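Local coordinates for GDP-6-deoxy-D-mannose reductase (Pseudomonas aeruginosa, PDB 6X3B), which probably reduces GDP-4-dehydro-6-deoxy-D-mannose to GDP-rhamnose with NADPH, a step in building the lipopolysaccharide O-antigen of the outer membrane, at residues P184-K187 and D188-I192; I306-S309 and L310-I313; D68-P71 and E72-A76; L102-L105 and N106-A110; V228-A231 and Y232-L236. One frame throughout, in Å; residues are numbered along the deposited sequence.

In the fold
Along the chain the order is contact 3, contact 4, contact 1, contact 5, contact 2. Contacts 3 and 4 touch, with centres about 15 Å apart: the loop before strand 76-79 rests on helix 93-114, beside the parallel sheet that carries NADPH. Contact 5 lies on helix 225-238, packs on the same sheet, and touches contact 3 through Leu236 and Ala76. Contacts 1 and 2 also touch, about 13 Å between centres. Here the loop at the nicotinamide meets helix 306-320. Contact 1 lies about 29 Å from contact 4, centre to centre, across the middle of the chain. Contact 1 bonds the nicotinamide amide, and the Tyr232 side chain of contact 5 lies about 5 Å from NADPH.

Contact 1 of 5, residues P184-K187 and D188-I192; sequences PGQK and DSFVI. With NDP (NADPH dihydro-nicotinamide-adenine-dinucleotide phosphate), chain E.
Gln186 crosses the Phe190 ring obliquely and carries its amide on to the nicotinamide of NADPH. From CB the chain runs opposite the backbone N (chi1 177°), then bends at chi2 (64°). CG comes 3.6 Å from Phe190 CD2. CD is closer still, 3.4 Å from the same Phe190 CD2, with the amide and ring planes 37° apart. OE1 curls back and accepts a bond from Lys187 N at 2.9 Å. It also takes a weak bond from NDP N7N. NE2 gives a nearly straight bond to NDP O7N at 2.7 Å, and a weak one to His181 O. Gln186 thus meets both ends of the cofactor amide, one by a weak bond, which probably helps to set its rotation. Lys187 CD packs 3.8 Å from Phe190 CE2 before its NZ reaches Thr84 OG1. A type I turn joins Lys187 to Phe190, closed by Phe190 N to Lys187 O at 3.0 Å, and Phe190 is the N-cap of the next helix. The turn links strand 172-182 to helix 191-203. Pro184 and Ile192 both rest on helix 306-320, and Ile192 also meets helix 255-266.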
loop_
_atom_site.group_PDB
_atom_site.type_symbol
_atom_site.label_atom_id
_atom_site.label_comp_id
_atom_site.label_asym_id
_atom_site.label_seq_id
_atom_site.Cartn_x
_atom_site.Cartn_y
_atom_site.Cartn_z
ATOM N N PRO A 184 22.709 13.112 15.464
ATOM C CA PRO A 184 22.434 14.539 15.675
ATOM C C PRO A 184 21.351 15.020 14.721
ATOM O O PRO A 184 21.390 14.735 13.521
ATOM C CB PRO A 184 23.783 15.208 15.384
ATOM C CG PRO A 184 24.797 14.140 15.605
ATOM C CD PRO A 184 24.132 12.833 15.235
ATOM N N GLY A 185 20.366 15.740 15.269
ATOM C CA GLY A 185 19.275 16.276 14.485
ATOM C C GLY A 185 18.017 15.432 14.482
ATOM O O GLY A 185 16.999 15.876 13.936
ATOM N N GLN A 186 18.055 14.234 15.059
ATOM C CA GLN A 186 16.867 13.389 15.154
ATOM C C GLN A 186 15.737 14.126 15.890
ATOM O O GLN A 186 15.973 15.069 16.640
ATOM C CB GLN A 186 17.235 12.082 15.859
ATOM C CG GLN A 186 16.095 11.104 16.114
ATOM C CD GLN A 186 15.481 10.564 14.832
ATOM O OE1 GLN A 186 14.910 11.315 14.042
ATOM N NE2 GLN A 186 15.576 9.251 14.634
ATOM N N LYS A 187 14.487 13.697 15.648
ATOM C CA LYS A 187 13.326 14.299 16.311
ATOM C C LYS A 187 13.446 14.193 17.824
ATOM O O LYS A 187 13.647 13.103 18.363
ATOM C CB LYS A 187 12.030 13.599 15.893
ATOM C CG LYS A 187 11.652 13.697 14.454
ATOM C CD LYS A 187 10.574 12.666 14.149
ATOM C CE LYS A 187 10.324 12.556 12.658
ATOM N NZ LYS A 187 9.073 13.282 12.359
ATOM N N ASP A 188 13.262 15.321 18.518
ATOM C CA ASP A 188 13.306 15.303 19.978
ATOM C C ASP A 188 12.232 14.408 20.593
ATOM O O ASP A 188 12.360 14.016 21.760
ATOM C CB ASP A 188 13.171 16.725 20.525
ATOM C CG ASP A 188 13.201 16.766 22.037
ATOM O OD1 ASP A 188 14.291 16.548 22.611
ATOM O OD2 ASP A 188 12.135 16.992 22.650
ATOM N N SER A 189 11.181 14.063 19.845
ATOM C CA SER A 189 10.138 13.211 20.406
ATOM C C SER A 189 10.594 11.764 20.571
ATOM O O SER A 189 9.946 11.002 21.296
ATOM C CB SER A 189 8.881 13.270 19.534
ATOM O OG SER A 189 9.081 12.588 18.301
ATOM N N PHE A 190 11.686 11.367 19.921
ATOM C CA PHE A 190 12.256 10.050 20.165
ATOM C C PHE A 190 12.919 10.021 21.538
ATOM O O PHE A 190 13.644 10.950 21.906
ATOM C CB PHE A 190 13.272 9.699 19.080
ATOM C CG PHE A 190 12.650 9.177 17.813
ATOM C CD1 PHE A 190 12.003 7.942 17.796
ATOM C CD2 PHE A 190 12.707 9.919 16.645
ATOM C CE1 PHE A 190 11.429 7.467 16.632
ATOM C CE2 PHE A 190 12.140 9.450 15.480
ATOM C CZ PHE A 190 11.496 8.227 15.473
ATOM N N VAL A 191 12.676 8.944 22.295
ATOM C CA VAL A 191 13.102 8.916 23.697
ATOM C C VAL A 191 14.622 9.038 23.818
ATOM O O VAL A 191 15.131 9.689 24.738
ATOM C CB VAL A 191 12.570 7.648 24.400
ATOM C CG1 VAL A 191 13.190 6.396 23.814
ATOM C CG2 VAL A 191 12.813 7.728 25.918
ATOM N N ILE A 192 15.374 8.426 22.900
ATOM C CA ILE A 192 16.829 8.486 23.018
ATOM C C ILE A 192 17.332 9.883 22.704
ATOM O O ILE A 192 18.233 10.397 23.375
ATOM C CB ILE A 192 17.502 7.435 22.121
ATOM C CG1 ILE A 192 17.163 6.028 22.616
ATOM C CG2 ILE A 192 19.021 7.665 22.109
ATOM C CD1 ILE A 192 17.402 5.824 24.114
HETATM P PA NDP E . 12.588 14.979 8.205
HETATM O O1A NDP E . 11.165 15.187 8.600
HETATM O O2A NDP E . 13.659 15.388 9.158
HETATM O O5B NDP E . 12.853 15.666 6.783
HETATM C C5B NDP E . 11.789 15.681 5.801
HETATM C C4B NDP E . 12.273 16.391 4.562
HETATM O O4B NDP E . 11.220 16.387 3.565
HETATM C C3B NDP E . 12.678 17.862 4.744
HETATM O O3B NDP E . 13.856 18.161 4.005
HETATM C C2B NDP E . 11.461 18.615 4.222
HETATM O O2B NDP E . 11.840 19.891 3.715
HETATM C C1B NDP E . 11.025 17.697 3.089
HETATM N N9A NDP E . 9.629 17.855 2.705
HETATM C C8A NDP E . 8.528 17.661 3.500
HETATM N N7A NDP E . 7.396 17.886 2.883
HETATM C C5A NDP E . 7.772 18.253 1.599
HETATM C C6A NDP E . 7.033 18.620 0.460
HETATM N N6A NDP E . 5.704 18.668 0.473
HETATM N N1A NDP E . 7.713 18.931 -0.669
HETATM C C2A NDP E . 9.050 18.871 -0.635
HETATM N N3A NDP E . 9.853 18.541 0.374
HETATM C C4A NDP E . 9.147 18.239 1.476
HETATM O O3 NDP E . 12.803 13.434 7.843
HETATM P PN NDP E . 13.989 12.429 8.227
HETATM O O1N NDP E . 15.251 12.926 7.606
HETATM O O2N NDP E . 13.964 12.205 9.701
HETATM O O5D NDP E . 13.519 11.092 7.480
HETATM C C5D NDP E . 14.039 10.812 6.158
HETATM C C4D NDP E . 13.307 9.624 5.584
HETATM O O4D NDP E . 13.545 8.470 6.428
HETATM C C3D NDP E . 11.782 9.768 5.479
HETATM O O3D NDP E . 11.290 9.169 4.289
HETATM C C2D NDP E . 11.309 9.040 6.735
HETATM O O2D NDP E . 9.983 8.548 6.621
HETATM C C1D NDP E . 12.324 7.908 6.842
HETATM N N1N NDP E . 12.476 7.406 8.239
HETATM C C2N NDP E . 13.117 8.152 9.191
HETATM C C3N NDP E . 13.399 7.647 10.431
HETATM C C7N NDP E . 13.853 8.587 11.482
HETATM O O7N NDP E . 14.036 8.178 12.632
HETATM N N7N NDP E . 14.054 9.853 11.146
HETATM C C4N NDP E . 13.234 6.183 10.654
HETATM C C5N NDP E . 12.489 5.497 9.586
HETATM C C6N NDP E . 11.968 6.180 8.593
HETATM P P2B NDP E . 11.150 21.086 4.554
HETATM O O1X NDP E . 11.632 22.368 3.910
HETATM O O2X NDP E . 9.651 20.913 4.428
HETATM O O3X NDP E . 11.622 20.950 5.986
#

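Contact 2 of 5, residues I306-S309 and L310-I313; sequences IKQS and LRAI
Ile306 lays its CG1-CD1 branch against Leu310, one helical turn on. Its CD1 sits 3.7 Å from Leu310 CG, and its CG1 is 3.9 Å from Leu310 CD1. A chi1 of -179° sets Ile306 CG1 beside the carbonyl carbon, and the bend at chi2 brings CD1 round to the leucine. Backbone bonds join the same turns: Leu310 N to Ile306 O at 2.8 Å and Arg311 N to Lys307 O at 2.9 Å. These residues open the amphipathic helix 306-320, the last helix of the fold. Leu310 packs on Leu261, Leu262 and Ile265 of helix 255-266 and also touches Ile192 of helix 191-203, while Ile306, Ser309 and Ile313 reach Ile182 of strand 172-182. On the outer side, Arg311 bends at chi3 (45°) and folds its guanidinium back over the first turn. Lys307 O and the CA of Gln308 lie over one face of that group, Gln308 CA 3.7 Å from Arg311 NH2. Lys307 CE meets the edge in the plane, 3.9 Å from Arg311 NH1. The lysine amine stays further off, with NZ 4.9 Å from Arg311 NH1, so the two like charges probably repel mildly. Buried Ser309 bonds through OG to Asp224 OD2 and more weakly to Thr305 O.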
loop_
_atom_site.group_PDB
_atom_site.type_symbol
_atom_site.label_atom_id
_atom_site.label_comp_id
_atom_site.label_asym_id
_atom_site.label_seq_id
_atom_site.Cartn_x
_atom_site.Cartn_y
_atom_site.Cartn_z
ATOM N N ILE A 306 27.305 1.435 19.143
ATOM C CA ILE A 306 26.270 2.192 19.838
ATOM C C ILE A 306 26.899 3.259 20.730
ATOM O O ILE A 306 26.434 4.404 20.772
ATOM C CB ILE A 306 25.341 1.237 20.619
ATOM C CG1 ILE A 306 24.232 2.019 21.324
ATOM C CG2 ILE A 306 26.120 0.401 21.620
ATOM C CD1 ILE A 306 23.548 3.024 20.441
ATOM N N LYS A 307 27.989 2.926 21.422
ATOM C CA LYS A 307 28.634 3.923 22.267
ATOM C C LYS A 307 29.060 5.131 21.448
ATOM O O LYS A 307 28.798 6.269 21.834
ATOM C CB LYS A 307 29.823 3.315 23.007
ATOM C CG LYS A 307 30.241 4.122 24.214
ATOM C CD LYS A 307 31.203 3.360 25.099
ATOM C CE LYS A 307 32.641 3.666 24.729
ATOM N NZ LYS A 307 33.585 3.197 25.791
ATOM N N GLN A 308 29.690 4.910 20.287
ATOM C CA GLN A 308 30.053 6.062 19.464
ATOM C C GLN A 308 28.815 6.854 19.045
ATOM O O GLN A 308 28.843 8.093 19.025
ATOM C CB GLN A 308 30.856 5.637 18.230
ATOM C CG GLN A 308 31.149 6.818 17.323
ATOM C CD GLN A 308 32.219 6.542 16.283
ATOM O OE1 GLN A 308 32.778 5.446 16.216
ATOM N NE2 GLN A 308 32.515 7.550 15.472
ATOM N N SER A 309 27.722 6.159 18.694
ATOM C CA SER A 309 26.506 6.857 18.283
ATOM C C SER A 309 25.961 7.724 19.403
ATOM O O SER A 309 25.511 8.848 19.166
ATOM C CB SER A 309 25.416 5.859 17.874
ATOM O OG SER A 309 25.778 5.164 16.706
ATOM N N LEU A 310 25.944 7.194 20.619
ATOM C CA LEU A 310 25.395 7.937 21.746
ATOM C C LEU A 310 26.302 9.102 22.141
ATOM O O LEU A 310 25.823 10.185 22.501
ATOM C CB LEU A 310 25.187 6.987 22.924
ATOM C CG LEU A 310 24.122 5.908 22.736
ATOM C CD1 LEU A 310 24.095 4.975 23.933
ATOM C CD2 LEU A 310 22.746 6.543 22.527
ATOM N N ARG A 311 27.618 8.891 22.107
ATOM C CA ARG A 311 28.523 9.999 22.392
ATOM C C ARG A 311 28.326 11.121 21.388
ATOM O O ARG A 311 28.317 12.305 21.754
ATOM C CB ARG A 311 29.974 9.516 22.371
ATOM C CG ARG A 311 30.961 10.546 22.929
ATOM C CD ARG A 311 32.343 9.947 23.090
ATOM N NE ARG A 311 32.709 9.181 21.908
ATOM C CZ ARG A 311 32.956 7.874 21.901
ATOM N NH1 ARG A 311 32.904 7.182 23.027
ATOM N NH2 ARG A 311 33.290 7.283 20.763
ATOM N N ALA A 312 28.129 10.763 20.120
ATOM C CA ALA A 312 27.968 11.767 19.078
ATOM C C ALA A 312 26.745 12.635 19.350
ATOM O O ALA A 312 26.818 13.867 19.240
ATOM C CB ALA A 312 27.896 11.084 17.700
ATOM N N ILE A 313 25.622 12.031 19.761
ATOM C CA ILE A 313 24.451 12.878 19.995
ATOM C C ILE A 313 24.607 13.710 21.270
ATOM O O ILE A 313 24.092 14.832 21.343
ATOM C CB ILE A 313 23.127 12.077 20.005
ATOM C CG1 ILE A 313 23.079 11.039 21.126
ATOM C CG2 ILE A 313 22.880 11.434 18.651
ATOM C CD1 ILE A 313 21.696 10.357 21.253
#

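Contact 3 of 5, residues D68-P71 and E72-A76; sequences DLWP and ELPDA
Trp70 turns its indole beside its own backbone N (chi1 -50°), and chi2 of -71° then swings CD1 to Pro74. The proline ring meets it through CD, 3.8 Å from Trp70 CD1 and equally close to Trp70 CB. Pro74 CG follows at 4.0 Å from Trp70 CD1. The approach is oblique. Backbone shape makes the meeting possible: the chain turns at Pro71, then runs extended through Glu72, Leu73 and Pro74, which brings the proline back to the indole. Glu72 O also passes near, 3.6 Å from Trp70 CB. Leu69 CB sits over the centre of one indole face, 3.7 Å above the plane. The two segments share no hydrogen bond. The turn is held from outside instead: Arg114 reaches Trp70 O with NE and Pro71 O with NH2, and Glu72 OE1 makes a salt bridge with Arg24 NE. Trp70 packs between Phe26 of strand 23-28, which it meets edge-to-face, and Leu107, Ala110 and Leu111 of helix 93-114. The contact lies in a loop of the Rossmann-type fold that leads into a parallel strand: strand 76-79 begins at Ala76 and pairs with strand 23-28.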
loop_
_atom_site.group_PDB
_atom_site.type_symbol
_atom_site.label_atom_id
_atom_site.label_comp_id
_atom_site.label_asym_id
_atom_site.label_seq_id
_atom_site.Cartn_x
_atom_site.Cartn_y
_atom_site.Cartn_z
ATOM N N ASP A 68 11.963 22.098 -13.569
ATOM C CA ASP A 68 13.342 22.398 -13.948
ATOM C C ASP A 68 14.352 22.047 -12.858
ATOM O O ASP A 68 15.403 22.693 -12.760
ATOM C CB ASP A 68 13.478 23.876 -14.317
ATOM C CG ASP A 68 12.632 24.265 -15.516
ATOM O OD1 ASP A 68 13.107 24.096 -16.665
ATOM O OD2 ASP A 68 11.500 24.761 -15.310
ATOM N N LEU A 69 14.080 21.014 -12.053
ATOM C CA LEU A 69 14.991 20.674 -10.967
ATOM C C LEU A 69 16.271 19.984 -11.439
ATOM O O LEU A 69 17.219 19.877 -10.655
ATOM C CB LEU A 69 14.284 19.766 -9.954
ATOM C CG LEU A 69 13.323 20.494 -9.016
ATOM C CD1 LEU A 69 12.509 19.501 -8.221
ATOM C CD2 LEU A 69 14.082 21.445 -8.071
ATOM N N TRP A 70 16.318 19.486 -12.670
ATOM C CA TRP A 70 17.421 18.633 -13.123
ATOM C C TRP A 70 18.013 19.177 -14.422
ATOM O O TRP A 70 17.847 18.583 -15.495
ATOM C CB TRP A 70 16.958 17.180 -13.288
ATOM C CG TRP A 70 16.228 16.699 -12.056
ATOM C CD1 TRP A 70 16.768 16.433 -10.836
ATOM C CD2 TRP A 70 14.816 16.514 -11.922
ATOM N NE1 TRP A 70 15.771 16.058 -9.943
ATOM C CE2 TRP A 70 14.568 16.101 -10.592
ATOM C CE3 TRP A 70 13.743 16.619 -12.809
ATOM C CZ2 TRP A 70 13.281 15.804 -10.127
ATOM C CZ3 TRP A 70 12.463 16.340 -12.346
ATOM C CH2 TRP A 70 12.245 15.931 -11.021
ATOM N N PRO A 71 18.744 20.296 -14.352
ATOM C CA PRO A 71 19.526 20.720 -15.534
ATOM C C PRO A 71 20.437 19.612 -16.047
ATOM O O PRO A 71 20.439 19.315 -17.256
ATOM C CB PRO A 71 20.306 21.944 -15.019
ATOM C CG PRO A 71 20.205 21.900 -13.519
ATOM C CD PRO A 71 18.898 21.221 -13.216
ATOM N N GLU A 72 21.184 18.959 -15.160
ATOM C CA GLU A 72 21.800 17.673 -15.473
ATOM C C GLU A 72 20.924 16.538 -14.944
ATOM O O GLU A 72 20.442 16.596 -13.808
ATOM C CB GLU A 72 23.204 17.562 -14.878
ATOM C CG GLU A 72 24.125 18.748 -15.214
ATOM C CD GLU A 72 25.584 18.475 -14.863
ATOM O OE1 GLU A 72 25.854 17.662 -13.945
ATOM O OE2 GLU A 72 26.466 19.071 -15.515
ATOM N N LEU A 73 20.752 15.489 -15.766
ATOM C CA LEU A 73 19.851 14.376 -15.430
ATOM C C LEU A 73 20.483 13.465 -14.381
ATOM O O LEU A 73 21.638 13.062 -14.535
ATOM C CB LEU A 73 19.533 13.573 -16.677
ATOM C CG LEU A 73 18.512 12.447 -16.518
ATOM C CD1 LEU A 73 17.127 13.040 -16.444
ATOM C CD2 LEU A 73 18.616 11.445 -17.682
ATOM N N PRO A 74 19.776 13.123 -13.308
ATOM C CA PRO A 74 20.341 12.162 -12.355
ATOM C C PRO A 74 20.359 10.752 -12.935
ATOM O O PRO A 74 19.468 10.355 -13.689
ATOM C CB PRO A 74 19.410 12.261 -11.140
ATOM C CG PRO A 74 18.124 12.814 -11.676
ATOM C CD PRO A 74 18.479 13.675 -12.867
ATOM N N ASP A 75 21.416 10.013 -12.597
ATOM C CA ASP A 75 21.459 8.572 -12.816
ATOM C C ASP A 75 20.711 7.824 -11.731
ATOM O O ASP A 75 20.292 6.675 -11.936
ATOM C CB ASP A 75 22.904 8.094 -12.826
ATOM C CG ASP A 75 23.676 8.702 -13.947
ATOM O OD1 ASP A 75 23.294 8.424 -15.092
ATOM O OD2 ASP A 75 24.606 9.489 -13.679
ATOM N N ALA A 76 20.597 8.440 -10.562
ATOM C CA ALA A 76 19.957 7.802 -9.421
ATOM C C ALA A 76 19.299 8.874 -8.574
ATOM O O ALA A 76 19.755 10.015 -8.524
ATOM C CB ALA A 76 20.964 7.013 -8.570
#

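Contact 4 of 5, residues L102-L105 and N106-A110; sequences LGTL and NLLQA
Asn106 and Gln109 each turn an amide face to the residue one helical turn before. Leu102 O stands almost straight above the Asn106 amide, 3.3 Å from its CG. This is a poor direction for a bond from ND2, which is instead bonded to Leu60 O. Leu105 lies over a face of the Gln109 amide, with Leu105 CD1 3.9 Å from Gln109 CD and from Gln109 CG. The leucine reaches there because chi1 of 172° trails CG away from the backbone N and chi2 bends CD1 onward. Gln109 CG is also close to the backbone, 3.2 Å from Leu105 O. Thr104 and Leu108 lie side by side and point the same way, Thr104 CG2 3.9 Å from Leu108 CD1. The threonine hydroxyl is on the other branch, bonded to Asn100 O and His79 NE2, so a buried polar atom is satisfied twice. Regular helical bonds hold the turns together, among them Leu107 N to Gly103 O at 3.0 Å. Helix 93-114 flanks the parallel sheet of the Rossmann-type fold: Leu107 and Leu108 pack on Phe120 of strand 119-123. Thr104, Leu105 and Gln109 meet helix 150-169. Leu102, Leu105 and Gln109 touch Gln98, Ala94 and Pro93 of the second subunit, so the helix faces the sheet on one side and the dimer partner on another.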
loop_
_atom_site.group_PDB
_atom_site.type_symbol
_atom_site.label_atom_id
_atom_site.label_comp_id
_atom_site.label_asym_id
_atom_site.label_seq_id
_atom_site.Cartn_x
_atom_site.Cartn_y
_atom_site.Cartn_z
ATOM N N LEU A 102 0.990 11.043 -2.993
ATOM C CA LEU A 102 0.819 11.875 -4.178
ATOM C C LEU A 102 2.079 12.690 -4.463
ATOM O O LEU A 102 2.393 12.956 -5.625
ATOM C CB LEU A 102 -0.405 12.780 -4.017
ATOM C CG LEU A 102 -1.745 12.096 -4.355
ATOM C CD1 LEU A 102 -1.732 11.614 -5.803
ATOM C CD2 LEU A 102 -2.030 10.912 -3.445
ATOM N N GLY A 103 2.810 13.090 -3.421
ATOM C CA GLY A 103 4.074 13.779 -3.648
ATOM C C GLY A 103 5.096 12.881 -4.328
ATOM O O GLY A 103 5.833 13.318 -5.218
ATOM N N THR A 104 5.148 11.615 -3.923
ATOM C CA THR A 104 6.030 10.671 -4.598
ATOM C C THR A 104 5.614 10.477 -6.050
ATOM O O THR A 104 6.461 10.450 -6.956
ATOM C CB THR A 104 6.032 9.357 -3.831
ATOM O OG1 THR A 104 6.630 9.598 -2.550
ATOM C CG2 THR A 104 6.822 8.275 -4.601
ATOM N N LEU A 105 4.308 10.397 -6.300
ATOM C CA LEU A 105 3.835 10.286 -7.673
ATOM C C LEU A 105 4.210 11.517 -8.486
ATOM O O LEU A 105 4.635 11.399 -9.643
ATOM C CB LEU A 105 2.325 10.082 -7.703
ATOM C CG LEU A 105 1.727 10.159 -9.115
ATOM C CD1 LEU A 105 2.160 8.961 -10.012
ATOM C CD2 LEU A 105 0.216 10.261 -9.044
ATOM N N ASN A 106 4.044 12.718 -7.911
ATOM C CA ASN A 106 4.428 13.908 -8.658
ATOM C C ASN A 106 5.912 13.881 -8.992
ATOM O O ASN A 106 6.309 14.220 -10.114
ATOM C CB ASN A 106 4.077 15.183 -7.878
ATOM C CG ASN A 106 2.589 15.402 -7.771
ATOM O OD1 ASN A 106 1.817 14.913 -8.604
ATOM N ND2 ASN A 106 2.170 16.150 -6.748
ATOM N N LEU A 107 6.748 13.487 -8.033
ATOM C CA LEU A 107 8.181 13.363 -8.310
ATOM C C LEU A 107 8.449 12.364 -9.437
ATOM O O LEU A 107 9.231 12.636 -10.354
ATOM C CB LEU A 107 8.911 12.943 -7.043
ATOM C CG LEU A 107 10.385 12.600 -7.204
ATOM C CD1 LEU A 107 11.165 13.858 -7.611
ATOM C CD2 LEU A 107 10.866 12.044 -5.871
ATOM N N LEU A 108 7.827 11.185 -9.368
ATOM C CA LEU A 108 8.043 10.176 -10.403
ATOM C C LEU A 108 7.651 10.709 -11.777
ATOM O O LEU A 108 8.408 10.571 -12.746
ATOM C CB LEU A 108 7.246 8.917 -10.049
ATOM C CG LEU A 108 7.779 8.157 -8.823
ATOM C CD1 LEU A 108 6.741 7.112 -8.346
ATOM C CD2 LEU A 108 9.119 7.474 -9.162
ATOM N N GLN A 109 6.499 11.387 -11.867
ATOM C CA GLN A 109 6.049 11.912 -13.155
ATOM C C GLN A 109 6.966 13.016 -13.675
ATOM O O GLN A 109 7.215 13.101 -14.891
ATOM C CB GLN A 109 4.615 12.420 -13.035
ATOM C CG GLN A 109 3.670 11.293 -12.703
ATOM C CD GLN A 109 2.244 11.704 -12.804
ATOM O OE1 GLN A 109 1.823 12.699 -12.182
ATOM N NE2 GLN A 109 1.464 10.935 -13.560
ATOM N N ALA A 110 7.429 13.904 -12.787
ATOM C CA ALA A 110 8.365 14.944 -13.199
ATOM C C ALA A 110 9.667 14.335 -13.725
ATOM O O ALA A 110 10.196 14.765 -14.761
ATOM C CB ALA A 110 8.649 15.892 -12.029
#

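Contact 5 of 5, residues V228-A231 and Y232-L236; sequences VLSA and YLRLL
Apolar contact comes first: Val228 CG1 packs against the far end of the Tyr232 ring, 3.4 Å from Tyr232 CZ. The two side chains run side by side and point the same way. The valine's chi1 of 176° carries CG1 to the phenol end, where it also makes a close contact of 3.3 Å with Tyr232 OH. Leu229 CD2 is a looser apolar neighbour of Tyr232 CD2. A polar atom lies over the ring as well: Val228 O stands 3.4 Å above one face of Tyr232, towards its rim. Backbone bonds form another group, with Tyr232 N to Val228 O at 3.1 Å and Leu235 N to Ala231 O at 2.9 Å. The last is a water bridge on the outer side. The water is 3.1 Å from Ser230 OG and accepts from Arg234 NH1 at 2.6 Å, at the guanidinium edge and in its plane. Arg234 NE is bonded to Thr298 O. Leu229 meets helix 33-44, while Tyr232 packs on strands 119-123 and 172-182, and its side chain lies about 5 Å from NADPH. This is a helix laid on the parallel sheet of a Rossmann-type dinucleotide fold.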
loop_
_atom_site.group_PDB
_atom_site.type_symbol
_atom_site.label_atom_id
_atom_site.label_comp_id
_atom_site.label_asym_id
_atom_site.label_seq_id
_atom_site.Cartn_x
_atom_site.Cartn_y
_atom_site.Cartn_z
ATOM N N VAL A 228 23.020 3.885 8.276
ATOM C CA VAL A 228 21.835 3.921 7.425
ATOM C C VAL A 228 22.181 4.511 6.065
ATOM O O VAL A 228 21.804 3.968 5.022
ATOM C CB VAL A 228 20.705 4.709 8.107
ATOM C CG1 VAL A 228 19.515 4.826 7.170
ATOM C CG2 VAL A 228 20.304 4.045 9.412
ATOM N N LEU A 229 22.889 5.650 6.059
ATOM C CA LEU A 229 23.307 6.254 4.798
ATOM C C LEU A 229 24.149 5.302 3.969
ATOM O O LEU A 229 24.029 5.259 2.738
ATOM C CB LEU A 229 24.113 7.520 5.063
ATOM C CG LEU A 229 23.276 8.614 5.679
ATOM C CD1 LEU A 229 24.179 9.800 5.939
ATOM C CD2 LEU A 229 22.161 8.932 4.704
ATOM N N SER A 230 25.074 4.605 4.610
ATOM C CA SER A 230 25.976 3.755 3.846
ATOM C C SER A 230 25.209 2.603 3.216
ATOM O O SER A 230 25.515 2.174 2.097
ATOM C CB SER A 230 27.095 3.252 4.755
ATOM O OG SER A 230 27.769 2.154 4.170
ATOM N N ALA A 231 24.175 2.126 3.908
ATOM C CA ALA A 231 23.303 1.111 3.332
ATOM C C ALA A 231 22.593 1.630 2.095
ATOM O O ALA A 231 22.455 0.896 1.119
ATOM C CB ALA A 231 22.290 0.638 4.384
ATOM N N TYR A 232 22.117 2.896 2.110
ATOM C CA TYR A 232 21.408 3.422 0.935
ATOM C C TYR A 232 22.333 3.520 -0.269
ATOM O O TYR A 232 21.940 3.201 -1.403
ATOM C CB TYR A 232 20.805 4.811 1.211
ATOM C CG TYR A 232 19.738 4.863 2.284
ATOM C CD1 TYR A 232 19.168 3.696 2.801
ATOM C CD2 TYR A 232 19.315 6.089 2.788
ATOM C CE1 TYR A 232 18.202 3.754 3.813
ATOM C CE2 TYR A 232 18.349 6.175 3.784
ATOM C CZ TYR A 232 17.789 5.008 4.297
ATOM O OH TYR A 232 16.827 5.062 5.289
ATOM N N LEU A 233 23.561 3.990 -0.051
ATOM C CA LEU A 233 24.501 4.115 -1.169
ATOM C C LEU A 233 24.908 2.746 -1.713
ATOM O O LEU A 233 25.108 2.585 -2.929
ATOM C CB LEU A 233 25.730 4.908 -0.722
ATOM C CG LEU A 233 25.452 6.379 -0.354
ATOM C CD1 LEU A 233 26.741 7.054 0.127
ATOM C CD2 LEU A 233 24.838 7.156 -1.535
ATOM N N ARG A 234 25.065 1.755 -0.834
ATOM C CA ARG A 234 25.394 0.406 -1.317
ATOM C C ARG A 234 24.214 -0.233 -2.041
ATOM O O ARG A 234 24.406 -1.026 -2.978
ATOM C CB ARG A 234 25.848 -0.470 -0.155
ATOM C CG ARG A 234 27.130 0.039 0.496
ATOM C CD ARG A 234 27.795 -1.029 1.315
ATOM N NE ARG A 234 28.526 -1.938 0.455
ATOM C CZ ARG A 234 29.786 -1.755 0.080
ATOM N NH1 ARG A 234 30.452 -0.690 0.502
ATOM N NH2 ARG A 234 30.370 -2.633 -0.726
ATOM N N LEU A 235 22.991 0.130 -1.649
ATOM C CA LEU A 235 21.826 -0.311 -2.404
ATOM C C LEU A 235 21.832 0.281 -3.809
ATOM O O LEU A 235 21.553 -0.429 -4.790
ATOM C CB LEU A 235 20.546 0.058 -1.651
ATOM C CG LEU A 235 20.194 -0.903 -0.521
ATOM C CD1 LEU A 235 19.011 -0.363 0.304
ATOM C CD2 LEU A 235 19.887 -2.277 -1.094
ATOM N N LEU A 236 22.125 1.588 -3.929
ATOM C CA LEU A 236 22.253 2.195 -5.253
ATOM C C LEU A 236 23.285 1.451 -6.089
ATOM O O LEU A 236 23.096 1.266 -7.295
ATOM C CB LEU A 236 22.673 3.660 -5.144
ATOM C CG LEU A 236 21.704 4.636 -4.469
ATOM C CD1 LEU A 236 22.298 6.046 -4.542
ATOM C CD2 LEU A 236 20.351 4.613 -5.170
HETATM O O HOH W 1 29.849 1.336 2.045
#